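Local atomic coordinates of actibind (Aspergillus niger, PDB entry 3D3Z), a protein that cleaves RNA as a T2-family ribonuclease, probably base non-specific with a preference for adenylic acid. Residues P10-T15 with Y202-G207; P163-T168 with Y232-S237; Y169-I174 with S223-S228. All blocks are in the same frame, centred on the assembly; numbering follows the deposited sequence. Where two conformers were deposited one is given.

Interaction 1. Residues P10-T15 with Y202-G207; sequences PLSCQT and YFNVKG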
ATOM      1  N   PRO A  10      12.942 -15.888   8.217  1.00 27.69           N
ATOM      2  CA  PRO A  10      13.889 -14.783   8.222  1.00 28.49           C
ATOM      3  C   PRO A  10      13.372 -13.525   7.469  1.00 28.59           C
ATOM      4  O   PRO A  10      12.768 -13.622   6.368  1.00 26.91           O
ATOM      5  CB  PRO A  10      15.094 -15.368   7.509  1.00 27.83           C
ATOM      6  CG  PRO A  10      14.523 -16.355   6.561  1.00 28.64           C
ATOM      7  CD  PRO A  10      13.357 -16.933   7.267  1.00 27.24           C
ATOM      8  N   LEU A  11      13.658 -12.362   8.068  1.00 28.83           N
ATOM      9  CA  LEU A  11      13.173 -11.078   7.597  1.00 28.09           C
ATOM     10  C   LEU A  11      13.808 -10.715   6.256  1.00 26.84           C
ATOM     11  O   LEU A  11      15.043 -10.823   6.076  1.00 27.21           O
ATOM     12  CB  LEU A  11      13.460 -10.023   8.665  1.00 28.54           C
ATOM     13  CG  LEU A  11      12.719  -8.713   8.729  1.00 29.21           C
ATOM     14  CD1 LEU A  11      11.206  -8.789   8.889  1.00 26.30           C
ATOM     15  CD2 LEU A  11      13.357  -7.949   9.916  1.00 30.73           C
ATOM     16  N   SER A  12      12.964 -10.331   5.295  1.00 27.09           N
ATOM     17  CA  SER A  12      13.450  -9.867   4.005  1.00 26.20           C
ATOM     18  C   SER A  12      14.316  -8.597   4.200  1.00 25.44           C
ATOM     19  O   SER A  12      14.133  -7.864   5.154  1.00 25.66           O
ATOM     20  CB  SER A  12      12.293  -9.602   3.019  1.00 25.81           C
ATOM     21  OG  SER A  12      11.381  -8.655   3.536  1.00 22.55           O
ATOM     22  N   CYS A  13      15.227  -8.401   3.269  1.00 26.39           N
ATOM     23  CA  CYS A  13      16.222  -7.321   3.229  1.00 27.78           C
ATOM     24  C   CYS A  13      17.222  -7.321   4.362  1.00 28.39           C
ATOM     25  O   CYS A  13      18.393  -7.110   4.095  1.00 28.01           O
ATOM     26  CB  CYS A  13      15.600  -5.915   3.141  1.00 27.99           C
ATOM     27  SG  CYS A  13      14.857  -5.562   1.591  1.00 26.01           S
ATOM     28  N   GLN A  14      16.737  -7.522   5.595  1.00 29.60           N
ATOM     29  CA  GLN A  14      17.560  -7.525   6.789  1.00 31.32           C
ATOM     30  C   GLN A  14      18.349  -8.818   6.966  1.00 31.94           C
ATOM     31  O   GLN A  14      19.157  -8.879   7.886  1.00 33.32           O
ATOM     32  CB  GLN A  14      16.711  -7.191   8.043  1.00 31.38           C
ATOM     33  CG  GLN A  14      15.976  -5.831   7.928  1.00 33.46           C
ATOM     34  CD  GLN A  14      15.302  -5.299   9.219  1.00 35.90           C
ATOM     35  OE1 GLN A  14      15.933  -5.240  10.284  1.00 42.36           O
ATOM     36  NE2 GLN A  14      14.024  -4.841   9.108  1.00 39.36           N
ATOM     37  N   THR A  15      18.131  -9.833   6.108  1.00 31.74           N
ATOM     38  CA  THR A  15      18.880 -11.102   6.157  1.00 31.70           C
ATOM     39  C   THR A  15      19.333 -11.508   4.767  1.00 31.60           C
ATOM     40  O   THR A  15      18.812 -11.034   3.781  1.00 31.42           O
ATOM     41  CB  THR A  15      18.047 -12.295   6.829  1.00 31.90           C
ATOM     42  OG1 THR A  15      16.910 -12.644   6.027  1.00 28.70           O
ATOM     43  CG2 THR A  15      17.553 -11.927   8.224  1.00 32.02           C
ATOM     44  N   TYR A 202       6.956   1.640   4.770  1.00 21.35           N
ATOM     45  CA  TYR A 202       7.873   0.565   4.395  1.00 21.20           C
ATOM     46  C   TYR A 202       7.849  -0.559   5.428  1.00 21.43           C
ATOM     47  O   TYR A 202       7.642  -0.332   6.642  1.00 21.85           O
ATOM     48  CB  TYR A 202       9.313   1.068   4.236  1.00 22.05           C
ATOM     49  CG  TYR A 202       9.534   2.037   3.081  1.00 21.88           C
ATOM     50  CD1 TYR A 202      10.261   1.672   1.973  1.00 21.95           C
ATOM     51  CD2 TYR A 202       9.026   3.341   3.122  1.00 24.88           C
ATOM     52  CE1 TYR A 202      10.458   2.571   0.895  1.00 22.34           C
ATOM     53  CE2 TYR A 202       9.233   4.254   2.054  1.00 21.86           C
ATOM     54  CZ  TYR A 202       9.958   3.859   0.972  1.00 24.04           C
ATOM     55  OH  TYR A 202      10.150   4.749  -0.066  1.00 24.01           O
ATOM     56  N   PHE A 203       8.014  -1.773   4.913  1.00 21.52           N
ATOM     57  CA  PHE A 203       7.972  -3.009   5.708  1.00 20.49           C
ATOM     58  C   PHE A 203       8.975  -4.006   5.163  1.00 19.87           C
ATOM     59  O   PHE A 203       9.266  -4.085   3.953  1.00 20.08           O
ATOM     60  CB  PHE A 203       6.603  -3.687   5.601  1.00 20.37           C
ATOM     61  CG  PHE A 203       5.515  -2.972   6.286  1.00 18.80           C
ATOM     62  CD1 PHE A 203       5.290  -3.179   7.627  1.00 19.54           C
ATOM     63  CD2 PHE A 203       4.695  -2.097   5.578  1.00 18.36           C
ATOM     64  CE1 PHE A 203       4.282  -2.547   8.249  1.00 19.53           C
ATOM     65  CE2 PHE A 203       3.698  -1.456   6.209  1.00 21.12           C
ATOM     66  CZ  PHE A 203       3.483  -1.686   7.534  1.00 19.69           C
ATOM     67  N   ASN A 204       9.501  -4.811   6.063  1.00 21.28           N
ATOM     68  CA  ASN A 204      10.098  -6.066   5.646  1.00 20.87           C
ATOM     69  C   ASN A 204       9.151  -7.184   6.129  1.00 20.17           C
ATOM     70  O   ASN A 204       8.301  -6.959   7.007  1.00 21.09           O
ATOM     71  CB  ASN A 204      11.521  -6.246   6.183  1.00 21.59           C
ATOM     72  CG  ASN A 204      12.516  -5.135   5.712  1.00 23.60           C
ATOM     73  OD1 ASN A 204      12.605  -4.775   4.537  1.00 24.05           O
ATOM     74  ND2 ASN A 204      13.270  -4.635   6.650  1.00 22.79           N
ATOM     75  N   VAL A 205       9.305  -8.361   5.534  1.00 20.74           N
ATOM     76  CA  VAL A 205       8.343  -9.493   5.658  1.00 21.51           C
ATOM     77  C   VAL A 205       9.046 -10.790   6.090  1.00 22.40           C
ATOM     78  O   VAL A 205      10.070 -11.177   5.546  1.00 22.95           O
ATOM     79  CB  VAL A 205       7.504  -9.695   4.353  1.00 21.07           C
ATOM     80  CG1 VAL A 205       6.502 -10.862   4.499  1.00 20.32           C
ATOM     81  CG2 VAL A 205       6.725  -8.390   4.035  1.00 18.21           C
ATOM     82  N   LYS A 206       8.444 -11.438   7.085  1.00 23.78           N
ATOM     83  CA  LYS A 206       8.788 -12.801   7.497  1.00 24.94           C
ATOM     84  C   LYS A 206       7.740 -13.725   6.886  1.00 23.60           C
ATOM     85  O   LYS A 206       6.564 -13.609   7.193  1.00 24.22           O
ATOM     86  CB  LYS A 206       8.752 -12.904   9.012  1.00 25.76           C
ATOM     87  CG  LYS A 206       9.775 -12.021   9.725  1.00 29.38           C
ATOM     88  CD  LYS A 206       9.485 -11.891  11.237  1.00 29.39           C
ATOM     89  CE  LYS A 206      10.067 -13.063  12.033  1.00 34.63           C
ATOM     90  NZ  LYS A 206      11.579 -13.146  12.011  1.00 36.46           N
ATOM     91  N   GLY A 207       8.180 -14.579   5.978  1.00 23.68           N
ATOM     92  CA  GLY A 207       7.290 -15.463   5.252  1.00 23.53           C
ATOM     93  C   GLY A 207       6.791 -14.918   3.920  1.00 23.26           C
ATOM     94  O   GLY A 207       7.507 -14.257   3.154  1.00 20.90           O
TER
HETATM   95  O   HOH W   1      10.805 -14.841   5.166  1.00 24.64           O
HETATM   96  O   HOH W   2      14.498 -12.036  11.072  1.00 44.43           O

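Interaction 2. Residues P163-T168 with Y232-S237; sequences PSEDAT and YPPKYS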
ATOM      1  N   PRO A 163      -7.100  18.263   8.623  1.00 29.82           N
ATOM      2  CA  PRO A 163      -7.201  19.127   7.465  1.00 30.36           C
ATOM      3  C   PRO A 163      -7.752  20.515   7.814  1.00 30.69           C
ATOM      4  O   PRO A 163      -8.635  20.637   8.655  1.00 30.11           O
ATOM      5  CB  PRO A 163      -8.167  18.356   6.530  1.00 29.97           C
ATOM      6  CG  PRO A 163      -8.024  16.918   6.938  1.00 29.45           C
ATOM      7  CD  PRO A 163      -7.832  16.985   8.438  1.00 29.42           C
ATOM      8  N   SER A 164      -7.209  21.541   7.160  0.60 31.08           N
ATOM      9  CA  SER A 164      -7.554  22.957   7.451  0.60 31.70           C
ATOM     10  C   SER A 164      -7.377  23.854   6.223  0.60 31.73           C
ATOM     11  O   SER A 164      -6.403  23.716   5.480  0.60 30.90           O
ATOM     12  CB  SER A 164      -6.687  23.489   8.615  0.60 31.49           C
ATOM     13  OG  SER A 164      -6.941  24.862   8.900  0.60 30.04           O
ATOM     14  N   GLU A 165      -8.310  24.783   6.029  1.00 32.95           N
ATOM     15  CA  GLU A 165      -8.166  25.795   4.989  1.00 34.48           C
ATOM     16  C   GLU A 165      -7.025  26.766   5.323  1.00 35.79           C
ATOM     17  O   GLU A 165      -6.363  27.266   4.412  1.00 37.09           O
ATOM     18  CB  GLU A 165      -9.464  26.595   4.829  1.00 35.67           C
ATOM     19  CG  GLU A 165     -10.747  25.782   4.598  1.00 38.02           C
ATOM     20  CD  GLU A 165     -10.766  25.010   3.273  1.00 42.29           C
ATOM     21  OE1 GLU A 165      -9.806  25.133   2.464  1.00 42.32           O
ATOM     22  OE2 GLU A 165     -11.760  24.258   3.056  1.00 44.20           O
ATOM     23  N   ASP A 166      -6.753  26.981   6.609  0.80 36.45           N
ATOM     24  CA  ASP A 166      -5.821  28.040   7.048  0.80 36.97           C
ATOM     25  C   ASP A 166      -4.556  27.547   7.730  0.80 36.91           C
ATOM     26  O   ASP A 166      -3.480  28.104   7.522  0.80 37.22           O
ATOM     27  CB  ASP A 166      -6.562  28.994   7.989  0.80 37.71           C
ATOM     28  CG  ASP A 166      -7.865  29.461   7.401  0.80 40.79           C
ATOM     29  OD1 ASP A 166      -7.819  30.094   6.312  0.80 44.69           O
ATOM     30  OD2 ASP A 166      -8.933  29.152   7.990  0.80 45.27           O
ATOM     31  N   ALA A 167      -4.683  26.528   8.572  1.00 36.44           N
ATOM     32  CA  ALA A 167      -3.526  25.988   9.278  1.00 35.47           C
ATOM     33  C   ALA A 167      -2.512  25.393   8.316  1.00 35.10           C
ATOM     34  O   ALA A 167      -2.862  24.943   7.216  1.00 35.10           O
ATOM     35  CB  ALA A 167      -3.980  24.962  10.311  1.00 35.71           C
ATOM     36  N   THR A 168      -1.246  25.479   8.688  1.00 33.89           N
ATOM     37  CA  THR A 168      -0.188  24.800   7.958  1.00 33.92           C
ATOM     38  C   THR A 168       0.633  24.033   8.952  1.00 32.41           C
ATOM     39  O   THR A 168       0.534  24.253  10.160  1.00 33.14           O
ATOM     40  CB  THR A 168       0.740  25.729   7.128  1.00 34.29           C
ATOM     41  OG1 THR A 168       1.497  26.580   8.008  1.00 35.41           O
ATOM     42  CG2 THR A 168      -0.046  26.544   6.096  1.00 33.83           C
ATOM     43  N   TYR A 232      -2.765  20.845   4.518  1.00 24.22           N
ATOM     44  CA  TYR A 232      -3.551  19.617   4.623  1.00 24.27           C
ATOM     45  C   TYR A 232      -4.970  19.959   4.170  1.00 23.11           C
ATOM     46  O   TYR A 232      -5.825  20.312   4.983  1.00 24.03           O
ATOM     47  CB  TYR A 232      -3.502  19.123   6.054  1.00 23.74           C
ATOM     48  CG  TYR A 232      -3.950  17.699   6.357  1.00 22.64           C
ATOM     49  CD1 TYR A 232      -4.343  16.792   5.360  1.00 25.07           C
ATOM     50  CD2 TYR A 232      -3.919  17.243   7.677  1.00 21.07           C
ATOM     51  CE1 TYR A 232      -4.717  15.485   5.701  1.00 22.63           C
ATOM     52  CE2 TYR A 232      -4.278  15.952   8.014  1.00 22.53           C
ATOM     53  CZ  TYR A 232      -4.680  15.077   7.019  1.00 22.67           C
ATOM     54  OH  TYR A 232      -5.053  13.799   7.395  1.00 21.21           O
ATOM     55  N   PRO A 233      -5.197  19.988   2.852  1.00 22.75           N
ATOM     56  CA  PRO A 233      -6.486  20.516   2.374  1.00 23.53           C
ATOM     57  C   PRO A 233      -7.693  19.659   2.765  1.00 24.70           C
ATOM     58  O   PRO A 233      -7.595  18.419   2.719  1.00 23.70           O
ATOM     59  CB  PRO A 233      -6.296  20.609   0.859  1.00 23.09           C
ATOM     60  CG  PRO A 233      -4.828  20.489   0.620  1.00 23.12           C
ATOM     61  CD  PRO A 233      -4.291  19.668   1.726  1.00 23.48           C
ATOM     62  N   PRO A 234      -8.788  20.305   3.230  1.00 24.08           N
ATOM     63  CA  PRO A 234     -10.000  19.584   3.554  1.00 23.97           C
ATOM     64  C   PRO A 234     -10.631  18.980   2.292  1.00 23.91           C
ATOM     65  O   PRO A 234     -10.600  19.593   1.236  1.00 23.12           O
ATOM     66  CB  PRO A 234     -10.911  20.670   4.183  1.00 24.25           C
ATOM     67  CG  PRO A 234     -10.003  21.771   4.574  1.00 24.23           C
ATOM     68  CD  PRO A 234      -8.939  21.757   3.517  1.00 24.46           C
ATOM     69  N   LYS A 235     -11.116  17.738   2.404  1.00 23.11           N
ATOM     70  CA  LYS A 235     -11.869  17.129   1.305  1.00 22.00           C
ATOM     71  C   LYS A 235     -13.250  17.770   1.202  1.00 21.94           C
ATOM     72  O   LYS A 235     -13.794  18.181   2.218  1.00 23.17           O
ATOM     73  CB  LYS A 235     -11.970  15.612   1.479  1.00 20.74           C
ATOM     74  CG  LYS A 235     -10.652  14.892   1.454  1.00 19.67           C
ATOM     75  CD  LYS A 235     -10.906  13.384   1.446  1.00 19.80           C
ATOM     76  CE  LYS A 235      -9.692  12.586   1.163  1.00 18.12           C
ATOM     77  NZ  LYS A 235      -9.961  11.137   1.352  1.00 14.99           N
ATOM     78  N   TYR A 236     -13.793  17.831  -0.010  1.00 22.54           N
ATOM     79  CA  TYR A 236     -15.182  18.272  -0.264  1.00 25.34           C
ATOM     80  C   TYR A 236     -15.350  19.708   0.272  1.00 26.72           C
ATOM     81  O   TYR A 236     -16.369  20.053   0.806  1.00 25.54           O
ATOM     82  CB  TYR A 236     -16.207  17.288   0.373  1.00 22.77           C
ATOM     83  CG  TYR A 236     -15.962  15.819  -0.036  1.00 21.19           C
ATOM     84  CD1 TYR A 236     -16.113  15.395  -1.351  1.00 21.41           C
ATOM     85  CD2 TYR A 236     -15.573  14.855   0.916  1.00 20.90           C
ATOM     86  CE1 TYR A 236     -15.821  14.067  -1.709  1.00 19.10           C
ATOM     87  CE2 TYR A 236     -15.294  13.536   0.570  1.00 18.60           C
ATOM     88  CZ  TYR A 236     -15.407  13.145  -0.745  1.00 17.26           C
ATOM     89  OH  TYR A 236     -15.194  11.852  -1.109  1.00 18.29           O
ATOM     90  N   SER A 237     -14.328  20.536   0.089  0.50 29.02           N
ATOM     91  CA  SER A 237     -14.215  21.806   0.834  0.50 30.82           C
ATOM     92  C   SER A 237     -15.234  22.890   0.481  0.50 33.20           C
ATOM     93  O   SER A 237     -15.849  23.492   1.385  0.50 34.39           O
ATOM     94  CB  SER A 237     -12.823  22.401   0.683  0.50 31.03           C
ATOM     95  OG  SER A 237     -12.831  23.754   1.111  0.50 29.88           O
TER
HETATM   96  O   HOH W   3      -4.112  22.829   6.059  1.00 29.71           O
HETATM   97  O   HOH W   4     -10.183  24.086  -0.019  1.00 63.09           O

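Interaction 3. Residues Y169-I174 with S223-S228; sequences YKLSDI and SNCKDS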
ATOM      1  N   TYR A 169       1.446  23.121   8.451  1.00 30.95           N
ATOM      2  CA  TYR A 169       2.055  22.122   9.309  1.00 29.75           C
ATOM      3  C   TYR A 169       3.510  21.914   8.988  1.00 29.74           C
ATOM      4  O   TYR A 169       3.987  22.230   7.885  1.00 29.45           O
ATOM      5  CB  TYR A 169       1.274  20.776   9.242  1.00 29.06           C
ATOM      6  CG  TYR A 169      -0.152  20.848   9.721  1.00 27.34           C
ATOM      7  CD1 TYR A 169      -0.448  20.867  11.073  1.00 27.25           C
ATOM      8  CD2 TYR A 169      -1.226  20.893   8.809  1.00 28.18           C
ATOM      9  CE1 TYR A 169      -1.751  20.949  11.509  1.00 28.15           C
ATOM     10  CE2 TYR A 169      -2.541  20.973   9.246  1.00 26.67           C
ATOM     11  CZ  TYR A 169      -2.792  20.993  10.592  1.00 27.09           C
ATOM     12  OH  TYR A 169      -4.084  21.046  11.053  1.00 25.67           O
ATOM     13  N   LYS A 170       4.205  21.388   9.993  1.00 30.13           N
ATOM     14  CA  LYS A 170       5.635  21.079   9.904  1.00 30.87           C
ATOM     15  C   LYS A 170       5.874  19.615   9.525  1.00 30.17           C
ATOM     16  O   LYS A 170       5.246  18.730  10.058  1.00 31.78           O
ATOM     17  CB  LYS A 170       6.346  21.438  11.235  1.00 31.51           C
ATOM     18  CG  LYS A 170       6.515  22.989  11.424  1.00 32.80           C
ATOM     19  CD  LYS A 170       6.374  23.449  12.891  1.00 33.85           C
ATOM     20  CE  LYS A 170       5.632  24.824  13.071  1.00 34.65           C
ATOM     21  NZ  LYS A 170       5.385  25.156  14.568  1.00 34.61           N
ATOM     22  N   LEU A 171       6.830  19.372   8.648  1.00 29.48           N
ATOM     23  CA  LEU A 171       7.113  18.028   8.191  1.00 29.61           C
ATOM     24  C   LEU A 171       7.421  17.072   9.320  1.00 30.06           C
ATOM     25  O   LEU A 171       6.964  15.923   9.311  1.00 28.38           O
ATOM     26  CB  LEU A 171       8.258  18.022   7.192  1.00 28.85           C
ATOM     27  CG  LEU A 171       8.619  16.705   6.539  1.00 28.29           C
ATOM     28  CD1 LEU A 171       7.381  16.003   5.867  1.00 26.66           C
ATOM     29  CD2 LEU A 171       9.730  16.933   5.531  1.00 28.40           C
ATOM     30  N   SER A 172       8.235  17.534  10.272  1.00 29.93           N
ATOM     31  CA  SER A 172       8.702  16.682  11.343  1.00 29.84           C
ATOM     32  C   SER A 172       7.538  16.259  12.222  1.00 29.31           C
ATOM     33  O   SER A 172       7.576  15.175  12.768  1.00 30.49           O
ATOM     34  CB  SER A 172       9.810  17.396  12.177  1.00 29.85           C
ATOM     35  OG  SER A 172       9.208  18.219  13.164  1.00 29.79           O
ATOM     36  N   ASP A 173       6.533  17.120  12.394  1.00 29.32           N
ATOM     37  CA  ASP A 173       5.357  16.783  13.179  1.00 29.79           C
ATOM     38  C   ASP A 173       4.515  15.676  12.487  1.00 30.19           C
ATOM     39  O   ASP A 173       4.021  14.752  13.164  1.00 29.76           O
ATOM     40  CB  ASP A 173       4.483  18.026  13.426  1.00 30.64           C
ATOM     41  CG  ASP A 173       5.069  18.972  14.538  1.00 31.22           C
ATOM     42  OD1 ASP A 173       6.007  18.550  15.230  1.00 31.94           O
ATOM     43  OD2 ASP A 173       4.565  20.094  14.706  1.00 30.82           O
ATOM     44  N   ILE A 174       4.363  15.822  11.167  1.00 30.40           N
ATOM     45  CA  ILE A 174       3.648  14.854  10.292  1.00 30.33           C
ATOM     46  C   ILE A 174       4.359  13.503  10.397  1.00 30.47           C
ATOM     47  O   ILE A 174       3.735  12.478  10.677  1.00 31.18           O
ATOM     48  CB  ILE A 174       3.611  15.338   8.806  1.00 30.21           C
ATOM     49  CG1 ILE A 174       2.706  16.570   8.656  1.00 29.33           C
ATOM     50  CG2 ILE A 174       3.146  14.189   7.829  1.00 29.35           C
ATOM     51  CD1 ILE A 174       2.950  17.356   7.396  1.00 29.20           C
ATOM     52  N   SER A 223      11.134  12.396   1.824  1.00 32.20           N
ATOM     53  CA  SER A 223      10.074  13.346   1.586  1.00 31.02           C
ATOM     54  C   SER A 223      10.464  14.319   0.496  1.00 30.49           C
ATOM     55  O   SER A 223      11.653  14.627   0.290  1.00 29.77           O
ATOM     56  CB  SER A 223       9.710  14.127   2.835  1.00 30.18           C
ATOM     57  OG  SER A 223       8.642  15.001   2.548  1.00 26.23           O
ATOM     58  N   ASN A 224       9.455  14.795  -0.211  1.00 30.04           N
ATOM     59  CA  ASN A 224       9.664  15.861  -1.161  1.00 29.64           C
ATOM     60  C   ASN A 224       8.968  17.128  -0.703  1.00 29.61           C
ATOM     61  O   ASN A 224       8.744  18.037  -1.515  1.00 30.36           O
ATOM     62  CB  ASN A 224       9.181  15.427  -2.541  1.00 29.29           C
ATOM     63  CG  ASN A 224       7.666  15.299  -2.620  1.00 27.49           C
ATOM     64  OD1 ASN A 224       6.967  15.384  -1.626  1.00 23.97           O
ATOM     65  ND2 ASN A 224       7.167  15.118  -3.814  1.00 25.49           N
ATOM     66  N   CYS A 225       8.577  17.182   0.568  1.00 29.29           N
ATOM     67  CA  CYS A 225       7.940  18.339   1.122  1.00 30.02           C
ATOM     68  C   CYS A 225       8.996  19.308   1.663  1.00 31.11           C
ATOM     69  O   CYS A 225      10.144  18.915   1.953  1.00 31.31           O
ATOM     70  CB  CYS A 225       7.034  17.975   2.284  1.00 29.62           C
ATOM     71  SG  CYS A 225       5.696  16.786   1.851  1.00 27.15           S
ATOM     72  N   LYS A 226       8.569  20.556   1.792  1.00 32.92           N
ATOM     73  CA  LYS A 226       9.303  21.565   2.541  1.00 33.83           C
ATOM     74  C   LYS A 226       9.144  21.282   4.023  1.00 34.58           C
ATOM     75  O   LYS A 226       8.171  20.615   4.467  1.00 33.95           O
ATOM     76  CB  LYS A 226       8.773  22.969   2.232  1.00 35.30           C
ATOM     77  CG  LYS A 226       8.860  23.385   0.759  1.00 38.85           C
ATOM     78  CD  LYS A 226      10.299  23.377   0.214  1.00 41.96           C
ATOM     79  CE  LYS A 226      10.317  23.678  -1.301  1.00 42.67           C
ATOM     80  NZ  LYS A 226      11.532  24.461  -1.777  1.00 43.97           N
ATOM     81  N   ASP A 227      10.075  21.819   4.808  1.00 33.97           N
ATOM     82  CA  ASP A 227      10.105  21.511   6.217  1.00 33.51           C
ATOM     83  C   ASP A 227       8.927  22.105   6.928  1.00 32.03           C
ATOM     84  O   ASP A 227       8.604  21.678   8.046  1.00 32.84           O
ATOM     85  CB  ASP A 227      11.431  21.963   6.837  1.00 34.74           C
ATOM     86  CG  ASP A 227      12.595  21.266   6.223  1.00 38.47           C
ATOM     87  OD1 ASP A 227      12.562  20.015   6.147  1.00 46.11           O
ATOM     88  OD2 ASP A 227      13.541  21.949   5.790  1.00 47.02           O
ATOM     89  N   SER A 228       8.291  23.084   6.290  1.00 31.38           N
ATOM     90  CA  SER A 228       7.126  23.751   6.850  1.00 30.87           C
ATOM     91  C   SER A 228       6.230  24.432   5.793  1.00 29.02           C
ATOM     92  O   SER A 228       6.538  24.480   4.604  1.00 29.68           O
ATOM     93  CB  SER A 228       7.571  24.782   7.921  1.00 32.19           C
ATOM     94  OG  SER A 228       8.278  25.848   7.305  1.00 34.07           O
TER
HETATM   95  O   HOH W   5       9.939  20.087  10.076  1.00 38.94           O

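Interaction 1. Residues P10-T15 with Y202-G207
Ser12 and Val205 grip each other through the backbone where the irregular segment 10-15 runs past the end of strand 195-206: Ser12 N donates to Val205 O at 3.0 Å, and Leu11 comes closest to Lys206, with 4.7 Å between their CA atoms. The second bond of the pair comes from a side chain instead of a carbonyl. Ser12 OG, placed between its own N and carbonyl carbon (chi1 58°), takes the N-H of Val205 in a nearly straight 2.9 Å bond (166°). The same hydroxyl bonds to Gly28 O, so this buried oxygen ties three pieces of chain together. Leu11 swings its CD1 branch into the groove between Asn204 and Lys206, with CD1 3.6 Å from Lys206 CG, while its other contacts reach Val215 on the next strand. Asn204 points at the loop and packs its CB 3.2 Å from Ser12 O; its amide plane stands 68° from that of Gln14. At the outer side of the contact, one water joins Pro10 O to Gly207 N, and the bent Lys206 chain brings NZ to Ser9 O. The Cys13-Cys58 disulfide anchors the same loop. The whole is an N-terminal loop laid against a central strand of the antiparallel sheet of the RNase T2 fold, imitating a strand pairing with one serine hydroxyl as acceptor.

Interaction 2. Residues P163-T168 with Y232-S237
Pro163 lies flat against Tyr232, a proline-aromatic CH-pi stack that joins the loop between helices 152-158 and 171-179 to the C-terminal tail of this RNase T2 fold. Pro163 CG sits over the centre of the ring, 3.8 Å from the centroid and 9° off its normal, and CD lies nearer the CE2 side. With CG of Tyr232 anti to the backbone N (chi1 -165°), the ring runs alongside the proline in the same direction. Directly beside the stack, Ser164 N donates to Tyr232 O at 2.9 Å, so consecutive residues, Pro163 by its ring and Ser164 by its N-H, both hold Tyr232. A water accepts from Tyr232 N and lies within hydrogen-bonding distance of Ser164 O and Ala167 O. This inner half is the tight one: Tyr232 is buried, Trp36 meets its ring edge-to-face, and its hydroxyl bonds to the indole N-H of Trp48. Pro163 CB continues the packing onto Pro234, at 3.7 Å from its CA.

Toward solvent the fit loosens. The exposed Glu165 doubles back at chi2 (-65°), bringing its carboxylate against the CG-CD edge of Pro234, with OE2 3.4 Å from CG. In the modelled conformer the Ser164 hydroxyl accepts from Ala167 N, an ST motif, and from Asp166 N, an ST turn. Farther out, where the placement of the Ser237 hydroxyl is doubtful, a second water donates to Glu165 OE1 at 2.7 Å.

Interaction 3. Residues Y169-I174 with S223-S228
Leu171, the first residue of helix 171-179, meets the 223-228 loop with both backbone and side chain. Its N-H donates to Asp227 O at 3.0 Å, in a nearly straight bond (166°). An amide in the first helical turn thus finds its acceptor in another part of the chain. Asp227 serves the helix start twice with this one oxygen, because a water accepts from Ser172 N and donates to the same Asp227 O. Ser228 follows alongside the residues leading into the helix: its CA lies 3.6 Å from Tyr169 O, and its CB touches Lys170 CG at 4.1 Å before the lysine leads away. A chi1 of -176° sends the leucine branch away from its own amide nitrogen, and its fork opens over Ser223, with CD1 and CD2 both 3.7 Å from Ser223 OG. That hydroxyl accepts from Cys225 N in an ST turn and bonds to Val189 O. Val189 lies against both Leu171 and Cys225, and the Cys191-Cys225 disulfide ties the loop to strand 188-192. In this RNase T2 fold, a helix N-terminus with Lys170 at the N-cap position is thereby joined to a disulfide-anchored loop at the sheet edge.

Interactions 2 and 3 are neighbours, their centres 16 Å apart, and segment 163-168 runs straight into 169-174. They meet where Tyr169 CE2 touches Tyr232 CB at 3.8 Å, and interaction 3 is nested inside the chain loop that interaction 2 closes. Interaction 1 lies on the opposite side of the chain's centre from interaction 2, with 37 Å between centres and about 17 Å between nearest atoms; from interaction 3 it is 28 Å by centres. All three lie away from the nucleoside pocket, which includes Phe107 and the predicted catalytic His51 and Glu111, and from His115, also predicted catalytic. Interaction 1 fastens the N-terminal loop to the sheet, while 2 and 3 join the region around 163-174 to the chain after strand 213-216.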